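PDB 4Q6J: Lmo0131 protein from Listeria monocytogenes, which is of unproven function but belongs to the EAL-domain family and so probably acts as a phosphodiesterase specific for cyclic di-GMP. Local coordinates for residues S19-Y24 and R43-T48; K79-L84 and E114-P119; G149-M154 and P171-K176; E212-M217 and D229-Y234. All coordinates share one frame; numbering follows the deposited sequence.

Interaction 1: residues S19-Y24 and R43-T48; sequences SYLLYY and RLKTAT
Antiparallel pairing of S19-Y24 with R43-T48 joins the open end of a beta hairpin, strands 20-29 and 35-45, in the EAL domain. The evidence is a ladder of backbone bonds: L21 and R43 form a hydrogen-bonded pair, with R43 N to L21 O at 2.7 Å and L21 N to R43 O at 2.8 Å, and Y20 and L44 form the adjoining non-hydrogen-bonded pair. S19, just before its strand, grips K45, the last residue of the other, twice: K45 N donates to S19 O at 3.0 Å, and S19 OG to K45 O at 2.9 Å. OG reaches that carbonyl because it stands opposite its own backbone N (chi1 -170°). On the face carrying L21 and R43, the arginine chain bends at chi2 (-48°) and crosses Y23 at about a right angle. Its CG sits over one face of the Y23 ring, 3.6 Å from the centroid and 17° off the normal, a CH-pi contact. On the other face, L44 CD1 packs 4.0 Å from Y20 CD1. That face lies against helices 8-16 and 66-83, with I15 and M69 touching Y20, whereas I50 of strand 50-51 packs on L21, Y23, R43 and K45.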
# COMPACT_ATOMS: atom_id res chain seq x y z
N SER B 19 -1.54 -4.16 -30.08
CA SER B 19 -0.48 -3.49 -30.78
C SER B 19 0.75 -3.24 -29.87
O SER B 19 1.04 -2.11 -29.51
CB SER B 19 -1.08 -2.20 -31.34
OG SER B 19 -0.22 -1.57 -32.23
N TYR B 20 1.47 -4.31 -29.49
CA TYR B 20 2.63 -4.19 -28.59
C TYR B 20 3.93 -4.36 -29.35
O TYR B 20 3.93 -4.97 -30.41
CB TYR B 20 2.58 -5.24 -27.48
CG TYR B 20 1.32 -5.21 -26.63
CD1 TYR B 20 1.15 -4.25 -25.65
CD2 TYR B 20 0.32 -6.15 -26.80
CE1 TYR B 20 0.01 -4.21 -24.87
CE2 TYR B 20 -0.81 -6.12 -26.03
CZ TYR B 20 -0.96 -5.16 -25.06
OH TYR B 20 -2.10 -5.14 -24.29
N LEU B 21 5.02 -3.82 -28.82
CA LEU B 21 6.35 -4.11 -29.33
C LEU B 21 7.19 -4.58 -28.18
O LEU B 21 7.04 -4.09 -27.09
CB LEU B 21 7.02 -2.85 -29.90
CG LEU B 21 6.41 -2.15 -31.11
CD1 LEU B 21 7.15 -0.86 -31.36
CD2 LEU B 21 6.48 -3.05 -32.30
N LEU B 22 8.11 -5.52 -28.39
CA LEU B 22 9.03 -5.85 -27.32
C LEU B 22 10.36 -5.16 -27.64
O LEU B 22 10.93 -5.37 -28.71
CB LEU B 22 9.19 -7.36 -27.16
CG LEU B 22 9.77 -7.81 -25.83
CD1 LEU B 22 8.80 -7.46 -24.73
CD2 LEU B 22 10.11 -9.29 -25.81
N TYR B 23 10.82 -4.30 -26.73
CA TYR B 23 12.11 -3.67 -26.85
C TYR B 23 13.05 -4.42 -25.94
O TYR B 23 12.60 -5.19 -25.09
CB TYR B 23 12.03 -2.19 -26.47
CG TYR B 23 11.50 -1.27 -27.56
CD1 TYR B 23 10.89 -1.78 -28.71
CD2 TYR B 23 11.62 0.11 -27.44
CE1 TYR B 23 10.43 -0.95 -29.70
CE2 TYR B 23 11.15 0.96 -28.43
CZ TYR B 23 10.55 0.42 -29.56
OH TYR B 23 10.09 1.27 -30.54
N TYR B 24 14.35 -4.17 -26.11
CA TYR B 24 15.41 -4.95 -25.45
C TYR B 24 16.51 -4.04 -24.92
O TYR B 24 17.00 -3.18 -25.66
CB TYR B 24 16.05 -5.92 -26.44
CG TYR B 24 15.06 -6.88 -27.01
CD1 TYR B 24 14.62 -7.97 -26.27
CD2 TYR B 24 14.53 -6.69 -28.28
CE1 TYR B 24 13.69 -8.85 -26.78
CE2 TYR B 24 13.59 -7.57 -28.80
CZ TYR B 24 13.17 -8.64 -28.03
OH TYR B 24 12.25 -9.53 -28.52
N ARG B 43 6.42 -2.38 -25.06
CA ARG B 43 6.03 -1.05 -25.50
C ARG B 43 4.68 -1.17 -26.15
O ARG B 43 4.32 -2.24 -26.64
CB ARG B 43 7.01 -0.50 -26.53
CG ARG B 43 8.44 -0.34 -26.06
CD ARG B 43 8.41 0.36 -24.76
NE ARG B 43 9.69 0.79 -24.25
CZ ARG B 43 10.09 0.54 -23.01
NH1 ARG B 43 9.31 -0.16 -22.22
NH2 ARG B 43 11.27 0.99 -22.58
N LEU B 44 3.93 -0.08 -26.17
CA LEU B 44 2.67 -0.05 -26.89
C LEU B 44 2.87 0.91 -28.04
O LEU B 44 3.22 2.07 -27.83
CB LEU B 44 1.52 0.42 -26.01
CG LEU B 44 0.14 0.52 -26.68
CD1 LEU B 44 -0.45 -0.85 -26.94
CD2 LEU B 44 -0.79 1.37 -25.85
N LYS B 45 2.66 0.43 -29.25
CA LYS B 45 2.77 1.29 -30.41
C LYS B 45 1.37 1.79 -30.71
O LYS B 45 0.50 0.97 -31.00
CB LYS B 45 3.34 0.53 -31.62
CG LYS B 45 3.90 1.49 -32.65
CD LYS B 45 3.95 0.90 -34.03
CE LYS B 45 5.00 1.58 -34.94
NZ LYS B 45 4.69 2.99 -35.30
N THR B 46 1.16 3.10 -30.64
CA THR B 46 -0.13 3.71 -31.00
C THR B 46 -0.04 4.36 -32.37
O THR B 46 0.89 4.13 -33.13
CB THR B 46 -0.57 4.77 -30.01
OG1 THR B 46 0.18 5.97 -30.26
CG2 THR B 46 -0.36 4.28 -28.56
N ALA B 47 -1.03 5.19 -32.69
CA ALA B 47 -1.09 5.81 -33.99
C ALA B 47 0.05 6.81 -34.14
O ALA B 47 0.68 6.89 -35.19
CB ALA B 47 -2.42 6.50 -34.19
N THR B 48 0.31 7.56 -33.09
CA THR B 48 1.18 8.72 -33.20
C THR B 48 2.50 8.57 -32.44
O THR B 48 3.36 9.44 -32.52
CB THR B 48 0.44 10.00 -32.76
OG1 THR B 48 0.07 9.90 -31.38
CG2 THR B 48 -0.82 10.20 -33.60

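Interaction 2: residues K79-L84 and E114-P119; sequences KQINQL and EHLKYP. With EDO (1,2-ethanediol), chain O.
N82 bridges to H115 and K117, where helix 102-115 ends and the chain leaves it, and its side chain can be followed outward from the last turn of helix 66-83. From CB, a chi1 of -72° sets CG opposite the carbonyl carbon and carries the amide to the backbone of H115-K117. There the amide works as a two-pronged clamp. OD1 accepts from K117 N at 2.8 Å, in a nearly straight bond (168° at the hydrogen), and also touches L116 CD1 at 3.4 Å. ND2 donates to H115 O at 3.0 Å, with that oxygen only 9° out of the amide plane. Two bonds to separate backbone groups thus fix the rotation of the amide. Next to it I81 CG2 packs on L116 CD1 at 3.7 Å and on Y118 CB at 4.0 Å. The Y118 ring presents its edge to N82 O, and a water donates to N82 O (2.8 Å) and is hydrogen-bonded to Y118 OH (2.7 Å). L122 touches both I81 and L116. This is side-chain to backbone bridging between two helix ends on the outer layer of a TIM-barrel-like alpha/beta fold.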
# COMPACT_ATOMS: atom_id res chain seq x y z
N LYS B 79 10.38 -16.50 -29.38
CA LYS B 79 10.79 -16.49 -30.77
C LYS B 79 12.18 -15.85 -30.91
O LYS B 79 13.05 -16.36 -31.60
CB LYS B 79 9.77 -15.71 -31.58
CG LYS B 79 8.46 -16.44 -31.76
CD LYS B 79 7.34 -15.45 -32.09
CE LYS B 79 6.07 -16.13 -32.56
NZ LYS B 79 5.87 -17.42 -31.89
N GLN B 80 12.36 -14.72 -30.24
CA GLN B 80 13.63 -14.00 -30.30
C GLN B 80 14.85 -14.79 -29.76
O GLN B 80 15.95 -14.70 -30.31
CB GLN B 80 13.50 -12.69 -29.56
CG GLN B 80 14.64 -11.72 -29.85
CD GLN B 80 14.86 -11.50 -31.33
OE1 GLN B 80 15.76 -12.08 -31.94
NE2 GLN B 80 14.04 -10.65 -31.92
N ILE B 81 14.65 -15.52 -28.67
CA ILE B 81 15.70 -16.35 -28.09
C ILE B 81 16.04 -17.44 -29.09
O ILE B 81 17.22 -17.71 -29.34
CB ILE B 81 15.22 -16.98 -26.80
CG1 ILE B 81 15.05 -15.92 -25.72
CG2 ILE B 81 16.18 -18.04 -26.32
CD1 ILE B 81 14.27 -16.44 -24.53
N ASN B 82 15.00 -18.07 -29.65
CA ASN B 82 15.20 -19.13 -30.65
C ASN B 82 16.03 -18.64 -31.81
O ASN B 82 16.91 -19.34 -32.27
CB ASN B 82 13.88 -19.69 -31.19
CG ASN B 82 13.16 -20.54 -30.18
OD1 ASN B 82 13.73 -21.00 -29.18
ND2 ASN B 82 11.89 -20.78 -30.44
N GLN B 83 15.74 -17.43 -32.28
CA GLN B 83 16.51 -16.85 -33.37
C GLN B 83 18.01 -16.68 -33.07
O GLN B 83 18.83 -16.87 -33.95
CB GLN B 83 15.91 -15.53 -33.86
CG GLN B 83 16.47 -15.05 -35.18
CD GLN B 83 17.59 -14.02 -35.04
OE1 GLN B 83 18.22 -13.63 -36.03
NE2 GLN B 83 17.84 -13.57 -33.82
N LEU B 84 18.36 -16.34 -31.83
CA LEU B 84 19.73 -15.97 -31.50
C LEU B 84 20.57 -17.18 -31.18
O LEU B 84 21.66 -17.04 -30.64
CB LEU B 84 19.78 -14.96 -30.34
CG LEU B 84 19.20 -13.61 -30.74
CD1 LEU B 84 18.89 -12.74 -29.54
CD2 LEU B 84 20.13 -12.89 -31.68
N GLU B 114 6.96 -26.57 -25.06
CA GLU B 114 6.63 -26.75 -26.47
C GLU B 114 7.43 -25.90 -27.46
O GLU B 114 7.71 -26.33 -28.57
CB GLU B 114 5.12 -26.55 -26.69
CG GLU B 114 4.69 -26.58 -28.14
CD GLU B 114 3.22 -26.28 -28.34
OE1 GLU B 114 2.63 -25.55 -27.52
OE2 GLU B 114 2.65 -26.75 -29.33
N HIS B 115 7.73 -24.67 -27.08
CA HIS B 115 8.22 -23.69 -28.05
C HIS B 115 9.67 -23.22 -27.90
O HIS B 115 10.29 -22.84 -28.88
CB HIS B 115 7.33 -22.43 -28.00
CG HIS B 115 5.89 -22.67 -28.34
ND1 HIS B 115 5.36 -22.41 -29.58
CD2 HIS B 115 4.86 -23.14 -27.58
CE1 HIS B 115 4.08 -22.72 -29.59
NE2 HIS B 115 3.75 -23.17 -28.39
N LEU B 116 10.19 -23.19 -26.69
CA LEU B 116 11.47 -22.55 -26.49
C LEU B 116 12.54 -23.59 -26.68
O LEU B 116 12.56 -24.59 -26.00
CB LEU B 116 11.56 -21.90 -25.12
CG LEU B 116 12.89 -21.25 -24.79
CD1 LEU B 116 13.30 -20.26 -25.86
CD2 LEU B 116 12.78 -20.57 -23.44
N LYS B 117 13.43 -23.36 -27.63
CA LYS B 117 14.44 -24.35 -27.91
C LYS B 117 15.61 -24.25 -26.92
O LYS B 117 16.32 -25.22 -26.71
CB LYS B 117 14.91 -24.27 -29.38
CG LYS B 117 13.79 -24.49 -30.39
CD LYS B 117 12.86 -25.57 -29.86
CE LYS B 117 11.83 -26.04 -30.86
NZ LYS B 117 12.47 -26.65 -32.04
N TYR B 118 15.78 -23.08 -26.31
CA TYR B 118 16.89 -22.79 -25.41
C TYR B 118 16.36 -22.29 -24.07
O TYR B 118 16.49 -21.11 -23.74
CB TYR B 118 17.81 -21.73 -26.02
CG TYR B 118 18.14 -22.06 -27.44
CD1 TYR B 118 18.89 -23.20 -27.74
CD2 TYR B 118 17.69 -21.27 -28.48
CE1 TYR B 118 19.17 -23.55 -29.05
CE2 TYR B 118 17.97 -21.60 -29.81
CZ TYR B 118 18.73 -22.75 -30.08
OH TYR B 118 19.01 -23.09 -31.38
N PRO B 119 15.79 -23.20 -23.28
CA PRO B 119 15.16 -22.81 -22.02
C PRO B 119 16.13 -22.10 -21.08
O PRO B 119 15.71 -21.20 -20.35
CB PRO B 119 14.69 -24.14 -21.44
CG PRO B 119 15.43 -25.18 -22.19
CD PRO B 119 15.62 -24.63 -23.54
C1 EDO O . 0.41 -24.15 -26.45
O1 EDO O . 1.14 -23.88 -27.64
C2 EDO O . 1.33 -23.96 -25.25
O2 EDO O . 1.61 -25.20 -24.66
O HOH W 1 17.94 -21.69 -33.45

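Interaction 3: residues G149-M154 and P171-K176; sequences GVKVSM and PIDIVK
V152 O and the D173 carboxylate form the first shell where G149-M154 meets P171-K176. V152 O accepts two backbone bonds, from D173 N at 2.7 Å and from I174 N at 3.1 Å, the former in the carbonyl plane. D173 returns the link through its side chain: CG, opposite the carbonyl carbon (chi1 -62°), swings OD2 back so that its anti lone pair receives V152 N at 2.8 Å. Both polar backbone atoms of V152 are therefore held by D173 and I174, where the loop runs into strand 174-177. Farther along, the parallel ladder continues regularly, with M154 N to I174 O at 3.1 Å and K176 N to M154 O at 3.0 Å.

The apolar shell lies beside these bonds. I172 sends CD1 to V152 CG1 at 3.7 Å and CG2 toward CG of M154, a selenomethionine, crossing each side chain at about a right angle. On the face carrying S153 and I174, their CB atoms come within 3.6 Å of each other.

Outer partners position the polar ends. K146 forms a salt bridge with D173 OD1, and a water also donates to that oxygen. S153 OG is hydrogen-bonded to E123, while K176 NZ forms a salt bridge with E212. In the fold this is the parallel pairing of a beta-alpha-beta unit, strands 151-154 and 174-177 joined through helix 163-169. Strand 122-127 lies along the other edge of 151-154, M154 and V175 pack on helix 163-169, and helix 136-146 lies against V150, V152 and P171.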
# COMPACT_ATOMS: atom_id res chain seq x y z
N GLY B 149 15.07 -25.43 -17.10
CA GLY B 149 16.35 -24.79 -17.33
C GLY B 149 16.28 -23.28 -17.23
O GLY B 149 17.31 -22.62 -17.19
N VAL B 150 15.06 -22.76 -17.19
CA VAL B 150 14.74 -21.33 -17.08
C VAL B 150 15.31 -20.69 -15.81
O VAL B 150 15.27 -21.28 -14.72
CB VAL B 150 13.20 -21.15 -17.13
CG1 VAL B 150 12.76 -19.69 -16.94
CG2 VAL B 150 12.68 -21.68 -18.43
N LYS B 151 15.82 -19.47 -15.96
CA LYS B 151 16.31 -18.69 -14.82
C LYS B 151 15.24 -17.74 -14.24
O LYS B 151 14.25 -17.42 -14.91
CB LYS B 151 17.56 -17.91 -15.21
CG LYS B 151 18.62 -18.79 -15.75
CD LYS B 151 19.34 -19.48 -14.63
CE LYS B 151 20.51 -20.32 -15.14
NZ LYS B 151 21.32 -20.94 -14.02
N VAL B 152 15.45 -17.32 -13.00
CA VAL B 152 14.51 -16.46 -12.27
C VAL B 152 15.22 -15.28 -11.60
O VAL B 152 16.17 -15.45 -10.85
CB VAL B 152 13.76 -17.27 -11.20
CG1 VAL B 152 12.92 -16.34 -10.31
CG2 VAL B 152 12.88 -18.32 -11.85
N SER B 153 14.78 -14.07 -11.91
CA SER B 153 15.33 -12.90 -11.26
C SER B 153 14.23 -12.11 -10.57
O SER B 153 13.07 -12.42 -10.73
CB SER B 153 16.05 -12.01 -12.27
OG SER B 153 15.17 -11.57 -13.25
N MSE B 154 14.60 -11.09 -9.82
CA MSE B 154 13.61 -10.22 -9.16
C MSE B 154 14.08 -8.80 -9.31
O MSE B 154 15.27 -8.51 -9.21
CB MSE B 154 13.43 -10.60 -7.68
CG MSE B 154 14.66 -10.43 -6.84
SE MSE B 154 14.48 -10.92 -4.94
CE MSE B 154 13.31 -9.40 -4.41
N PRO B 171 12.97 -19.23 -5.50
CA PRO B 171 14.22 -19.81 -6.02
C PRO B 171 14.96 -18.86 -6.99
O PRO B 171 15.18 -19.14 -8.14
CB PRO B 171 13.73 -21.08 -6.71
CG PRO B 171 12.45 -20.69 -7.26
CD PRO B 171 11.81 -19.75 -6.23
N ILE B 172 15.37 -17.72 -6.45
CA ILE B 172 15.97 -16.64 -7.21
C ILE B 172 17.41 -16.94 -7.66
O ILE B 172 18.23 -17.40 -6.88
CB ILE B 172 15.95 -15.33 -6.37
CG1 ILE B 172 14.56 -15.05 -5.81
CG2 ILE B 172 16.41 -14.17 -7.20
CD1 ILE B 172 13.50 -15.06 -6.84
N ASP B 173 17.69 -16.68 -8.95
CA ASP B 173 19.03 -16.79 -9.53
C ASP B 173 19.73 -15.43 -9.63
O ASP B 173 20.94 -15.33 -9.47
CB ASP B 173 18.97 -17.37 -10.96
CG ASP B 173 18.39 -18.76 -11.02
OD1 ASP B 173 18.97 -19.67 -10.39
OD2 ASP B 173 17.38 -18.95 -11.71
N ILE B 174 18.97 -14.39 -9.95
CA ILE B 174 19.56 -13.08 -10.21
C ILE B 174 18.79 -11.98 -9.46
O ILE B 174 17.57 -11.91 -9.50
CB ILE B 174 19.57 -12.75 -11.73
CG1 ILE B 174 20.51 -13.69 -12.49
CG2 ILE B 174 19.94 -11.31 -11.99
CD1 ILE B 174 19.83 -14.35 -13.65
N VAL B 175 19.55 -11.16 -8.74
CA VAL B 175 19.01 -9.99 -8.07
C VAL B 175 19.31 -8.76 -8.90
O VAL B 175 20.46 -8.51 -9.24
CB VAL B 175 19.64 -9.82 -6.68
CG1 VAL B 175 19.43 -8.40 -6.16
CG2 VAL B 175 19.09 -10.88 -5.72
N LYS B 176 18.27 -8.02 -9.24
CA LYS B 176 18.40 -6.78 -9.98
C LYS B 176 18.14 -5.60 -9.05
O LYS B 176 17.25 -5.64 -8.19
CB LYS B 176 17.46 -6.79 -11.19
CG LYS B 176 17.60 -8.09 -11.97
CD LYS B 176 17.07 -8.02 -13.38
CE LYS B 176 17.90 -7.10 -14.27
NZ LYS B 176 17.08 -6.61 -15.41
O HOH W 2 19.86 -22.25 -11.16

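Interaction 4: residues E212-M217 and D229-Y234; sequences EGVEDM and DYFQGY. With EDO (1,2-ethanediol), chain L; EDO (1,2-ethanediol), chain R.
G233 passes unusually close to V214: its CA lies 3.2 Å from V214 O in a CA-H...O contact, with the glycine backbone extended at a phi of 157°. Just before it, Q232 O receives V214 N at 2.9 Å, a bond with 164° at the hydrogen. E212 CA approaches the same oxygen to 3.2 Å.

The side chains of E212 and Q232 run side by side in the same direction, both extended beyond CG. Their carboxylate and amide planes are stacked, 18° apart, with E212 CG 3.8 Å from Q232 OE1. K176 NZ joins both groups, in a salt bridge with E212 OE2 and a probable hydrogen bond with Q232 OE1. Q232 NE2 in turn donates to Q25 and E39, so this buried amide is held at both ends.

Farther along, E215 bends at chi2 and brings OE2 to 3.6 Å from Y234 CB. An ethanediol, probably from the crystallisation liquor, links the two residues: Y234 N donates to its O1 at 2.8 Å, and O1 in turn donates to E215 OE2 at 2.5 Å. E215 also bonds to S8 and T9 of a second subunit, and Y234 OH to D5 there. Such loops, following strand 208-211 and strand 230-231 and carrying clustered polar side chains, are consistent with the C-terminal rim of a TIM-type barrel, where EAL active sites lie.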
# COMPACT_ATOMS: atom_id res chain seq x y z
N GLU B 212 21.00 -2.12 -12.63
CA GLU B 212 20.43 -1.29 -13.69
C GLU B 212 20.68 0.17 -13.36
O GLU B 212 21.06 0.52 -12.24
CB GLU B 212 18.93 -1.50 -13.81
CG GLU B 212 18.49 -2.94 -13.80
CD GLU B 212 17.01 -3.08 -14.12
OE1 GLU B 212 16.39 -2.09 -14.57
OE2 GLU B 212 16.44 -4.17 -13.93
N GLY B 213 20.44 1.03 -14.34
CA GLY B 213 20.59 2.46 -14.14
C GLY B 213 22.04 2.88 -14.19
O GLY B 213 22.37 3.96 -13.71
N VAL B 214 22.90 2.05 -14.77
CA VAL B 214 24.30 2.44 -14.90
C VAL B 214 24.43 3.56 -15.93
O VAL B 214 24.02 3.40 -17.08
CB VAL B 214 25.23 1.24 -15.24
CG1 VAL B 214 26.66 1.72 -15.47
CG2 VAL B 214 25.20 0.22 -14.11
N GLU B 215 24.98 4.69 -15.52
CA GLU B 215 25.02 5.86 -16.38
C GLU B 215 26.44 6.30 -16.77
O GLU B 215 26.63 6.89 -17.83
CB GLU B 215 24.24 6.99 -15.72
CG GLU B 215 22.77 6.66 -15.53
CD GLU B 215 21.87 7.29 -16.56
OE1 GLU B 215 22.20 8.40 -17.03
OE2 GLU B 215 20.83 6.70 -16.90
N ASP B 216 27.44 6.02 -15.93
CA ASP B 216 28.79 6.53 -16.21
C ASP B 216 29.93 5.61 -15.79
O ASP B 216 29.74 4.67 -15.02
CB ASP B 216 28.97 7.96 -15.66
CG ASP B 216 29.04 8.02 -14.13
OD1 ASP B 216 29.53 7.11 -13.46
OD2 ASP B 216 28.62 9.04 -13.57
N MSE B 217 31.11 5.90 -16.30
CA MSE B 217 32.27 5.06 -16.09
C MSE B 217 32.73 5.01 -14.61
O MSE B 217 33.23 4.02 -14.16
CB MSE B 217 33.41 5.48 -17.05
CG MSE B 217 34.62 4.54 -17.07
SE MSE B 217 34.22 2.73 -17.65
CE MSE B 217 35.27 1.79 -16.33
N ASP B 229 28.05 -8.55 -10.99
CA ASP B 229 28.30 -9.41 -12.13
C ASP B 229 27.94 -8.79 -13.50
O ASP B 229 28.63 -9.03 -14.47
CB ASP B 229 27.49 -10.68 -11.98
CG ASP B 229 27.78 -11.40 -10.70
OD1 ASP B 229 28.71 -12.21 -10.73
OD2 ASP B 229 27.10 -11.15 -9.67
N TYR B 230 26.85 -8.03 -13.55
CA TYR B 230 26.28 -7.56 -14.82
C TYR B 230 25.81 -6.14 -14.70
O TYR B 230 25.36 -5.73 -13.64
CB TYR B 230 25.08 -8.39 -15.26
CG TYR B 230 25.35 -9.87 -15.30
CD1 TYR B 230 26.16 -10.42 -16.28
CD2 TYR B 230 24.78 -10.73 -14.38
CE1 TYR B 230 26.42 -11.78 -16.32
CE2 TYR B 230 25.01 -12.09 -14.42
CZ TYR B 230 25.83 -12.61 -15.39
OH TYR B 230 26.05 -13.95 -15.43
N PHE B 231 25.89 -5.41 -15.81
CA PHE B 231 25.46 -4.02 -15.87
C PHE B 231 24.35 -3.81 -16.89
O PHE B 231 24.30 -4.48 -17.92
CB PHE B 231 26.63 -3.11 -16.29
CG PHE B 231 27.83 -3.15 -15.37
CD1 PHE B 231 27.68 -3.18 -13.98
CD2 PHE B 231 29.11 -3.15 -15.89
CE1 PHE B 231 28.78 -3.20 -13.15
CE2 PHE B 231 30.21 -3.18 -15.06
CZ PHE B 231 30.04 -3.20 -13.70
N GLN B 232 23.50 -2.83 -16.62
CA GLN B 232 22.49 -2.40 -17.54
C GLN B 232 22.28 -0.88 -17.32
O GLN B 232 22.29 -0.40 -16.20
CB GLN B 232 21.21 -3.19 -17.23
CG GLN B 232 20.05 -2.95 -18.10
CD GLN B 232 18.90 -3.82 -17.69
OE1 GLN B 232 19.07 -4.81 -17.00
NE2 GLN B 232 17.73 -3.47 -18.13
N GLY B 233 22.14 -0.12 -18.38
CA GLY B 233 21.84 1.28 -18.22
C GLY B 233 22.25 2.07 -19.43
O GLY B 233 22.87 1.52 -20.34
N TYR B 234 21.94 3.35 -19.42
CA TYR B 234 22.18 4.25 -20.54
C TYR B 234 23.63 4.21 -21.07
O TYR B 234 23.87 4.37 -22.27
CB TYR B 234 21.77 5.69 -20.18
CG TYR B 234 21.32 6.47 -21.38
CD1 TYR B 234 20.02 6.35 -21.87
CD2 TYR B 234 22.20 7.31 -22.05
CE1 TYR B 234 19.62 7.05 -22.99
CE2 TYR B 234 21.80 8.03 -23.17
CZ TYR B 234 20.52 7.90 -23.64
OH TYR B 234 20.12 8.62 -24.75
C1 EDO L . 19.02 4.46 -17.41
O1 EDO L . 20.41 4.21 -17.24
C2 EDO L . 18.25 3.18 -17.65
O2 EDO L . 18.64 2.57 -18.88
C1 EDO R . 22.36 4.95 -24.92
O1 EDO R . 21.34 4.98 -25.92
C2 EDO R . 23.62 5.47 -25.58
O2 EDO R . 24.74 5.40 -24.69

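How the interactions relate
Interactions 1, 3 and 4 all belong to one curled sheet, while interaction 2 ties helix ends outside it. Interactions 3 and 4 are joined by polar bonds, their centres 19 Å apart: K176 NZ lies 2.9 Å from E212 OE2 and 3.1 Å from Q232 OE1, in a polar cluster consistent with the EAL active-site region. Interaction 1 lies across the chain's centre from interaction 3, with centres 26 Å apart, yet its strand 20-29 neighbours strand 230-231 of interaction 4. Interaction 2 packs against both 1 and 3, through Y24 OH to Q80 CG at 3.5 Å and P119 O to V150 CG2 at 3.6 Å.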